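Local coordinates for protein thermoresistant glucokinase (Janibacter sp. HTCC2649, PDB 4EUN) that probably phosphorylates a sugar acid such as gluconate at the expense of ATP, as a P-loop kinase of the gluconokinase family, at residues H31-G36 with S109-T114. Sequence-based numbering, arbitrary orientation.
Sequences HVVVMG and SALKRT
M35 and L111 meet where two neighbouring parallel strands of a P-loop kinase core run out at their C-terminal ends: 31-35, the central strand of the five, leads into a probable Walker A loop that begins with G36, while 104-108 passes through S109 and A110 to the helix 113-119, with K112 at its N-cap.

The apolar part is built round the thioether of M35, whose contacts are provisional because they hold for one of two deposited conformers. In it M35 SD lies 3.6 Å from L111 CB, and the sulfur rests against the CB-CG-CD1 edge of L111, the two side chains crossing at a slant. CG anti to the backbone N (chi1 155°) and an extended chi2 carry SD out to L111. L111 turns its CD1 branch back toward the strand, where it comes within 4.3 Å of V33 CG1, a looser touch. V33, M35 and L111 are all buried, with L162 packing on M35 and I106 and C108 on V33.

Across the two segments the polar part is backbone to backbone, and no conventional hydrogen bond joins them. G36 and S109 bring their CA atoms to 5.1 Å. Among outside partners, K42, the probable Walker A lysine, donates from NZ to G36 O, and Q158 OE1 accepts from A110 N. That same G36 O receives a CA-H...O contact from S109 CA at 3.3 Å, with 151° at the hydrogen.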
loop_
_atom_site.group_PDB
_atom_site.type_symbol
_atom_site.label_atom_id
_atom_site.label_comp_id
_atom_site.label_asym_id
_atom_site.label_seq_id
_atom_site.Cartn_x
_atom_site.Cartn_y
_atom_site.Cartn_z
ATOM N N HIS A 31 -1.150 0.356 16.152
ATOM C CA HIS A 31 -0.462 0.988 15.044
ATOM C C HIS A 31 0.885 0.336 14.855
ATOM O O HIS A 31 1.737 0.384 15.739
ATOM C CB HIS A 31 -0.360 2.498 15.293
ATOM C CG HIS A 31 -1.692 3.102 15.605
ATOM N ND1 HIS A 31 -2.583 3.463 14.617
ATOM C CD2 HIS A 31 -2.326 3.314 16.782
ATOM C CE1 HIS A 31 -3.703 3.894 15.177
ATOM N NE2 HIS A 31 -3.571 3.817 16.484
ATOM N N VAL A 32 1.044 -0.299 13.700
ATOM C CA VAL A 32 2.210 -1.129 13.426
ATOM C C VAL A 32 2.990 -0.502 12.291
ATOM O O VAL A 32 2.410 -0.002 11.334
ATOM C CB VAL A 32 1.778 -2.565 13.028
ATOM C CG1 VAL A 32 2.996 -3.456 12.786
ATOM C CG2 VAL A 32 0.885 -3.171 14.109
ATOM N N VAL A 33 4.316 -0.519 12.408
ATOM C CA VAL A 33 5.187 -0.084 11.325
ATOM C C VAL A 33 6.092 -1.242 10.943
ATOM O O VAL A 33 6.789 -1.782 11.800
ATOM C CB VAL A 33 6.053 1.141 11.732
ATOM C CG1 VAL A 33 7.075 1.461 10.643
ATOM C CG2 VAL A 33 5.153 2.351 11.990
ATOM N N VAL A 34 6.064 -1.625 9.665
ATOM C CA VAL A 34 6.985 -2.632 9.150
ATOM C C VAL A 34 8.121 -1.855 8.533
ATOM O O VAL A 34 7.938 -1.142 7.558
ATOM C CB VAL A 34 6.340 -3.531 8.077
ATOM C CG1 VAL A 34 7.315 -4.643 7.674
ATOM C CG2 VAL A 34 5.023 -4.131 8.611
ATOM N N MET A 35 9.311 -2.032 9.090
ATOM C CA MET A 35 10.456 -1.236 8.706
ATOM C C MET A 35 11.498 -2.155 8.086
ATOM O O MET A 35 11.751 -3.234 8.588
ATOM C CB MET A 35 11.000 -0.523 9.947
ATOM C CG MET A 35 12.454 -0.151 9.883
ATOM S SD MET A 35 13.000 0.677 11.391
ATOM C CE MET A 35 12.986 -0.642 12.610
ATOM N N GLY A 36 12.082 -1.740 6.965
ATOM C CA GLY A 36 13.144 -2.512 6.339
ATOM C C GLY A 36 13.500 -1.863 5.025
ATOM O O GLY A 36 12.730 -1.068 4.505
ATOM N N SER A 109 10.636 2.461 4.788
ATOM C CA SER A 109 12.035 2.130 4.520
ATOM C C SER A 109 12.856 2.284 5.804
ATOM O O SER A 109 12.304 2.286 6.904
ATOM C CB SER A 109 12.585 3.026 3.414
ATOM O OG SER A 109 12.240 4.374 3.656
ATOM N N ALA A 110 14.181 2.398 5.676
ATOM C CA ALA A 110 15.058 2.405 6.847
ATOM C C ALA A 110 14.770 3.583 7.770
ATOM O O ALA A 110 14.592 4.714 7.311
ATOM C CB ALA A 110 16.496 2.429 6.423
ATOM N N LEU A 111 14.731 3.321 9.070
ATOM C CA LEU A 111 14.527 4.393 10.024
ATOM C C LEU A 111 15.607 4.411 11.095
ATOM O O LEU A 111 16.024 3.359 11.605
ATOM C CB LEU A 111 13.198 4.219 10.728
ATOM C CG LEU A 111 11.958 4.126 9.847
ATOM C CD1 LEU A 111 10.774 3.724 10.707
ATOM C CD2 LEU A 111 11.719 5.455 9.170
ATOM N N LYS A 112 16.041 5.619 11.437
ATOM C CA LYS A 112 16.863 5.851 12.601
ATOM C C LYS A 112 15.985 5.827 13.836
ATOM O O LYS A 112 14.778 6.014 13.734
ATOM C CB LYS A 112 17.515 7.226 12.493
ATOM C CG LYS A 112 18.472 7.383 11.326
ATOM C CD LYS A 112 19.198 8.727 11.439
ATOM C CE LYS A 112 20.113 8.976 10.249
ATOM N NZ LYS A 112 20.872 10.251 10.417
ATOM N N ARG A 113 16.597 5.626 15.002
ATOM C CA ARG A 113 15.883 5.748 16.273
ATOM C C ARG A 113 15.133 7.068 16.407
ATOM O O ARG A 113 13.959 7.082 16.780
ATOM C CB ARG A 113 16.863 5.607 17.443
ATOM C CG ARG A 113 16.309 6.115 18.777
ATOM C CD ARG A 113 15.307 5.134 19.321
ATOM N NE ARG A 113 14.460 5.698 20.372
ATOM C CZ ARG A 113 14.416 5.246 21.619
ATOM N NH1 ARG A 113 15.181 4.226 21.987
ATOM N NH2 ARG A 113 13.602 5.813 22.498
ATOM N N THR A 114 15.801 8.179 16.103
ATOM C CA THR A 114 15.143 9.493 16.154
ATOM C C THR A 114 13.917 9.586 15.238
ATOM O O THR A 114 12.973 10.316 15.548
ATOM C CB THR A 114 16.099 10.637 15.790
ATOM O OG1 THR A 114 16.682 10.377 14.508
ATOM C CG2 THR A 114 17.199 10.778 16.832
#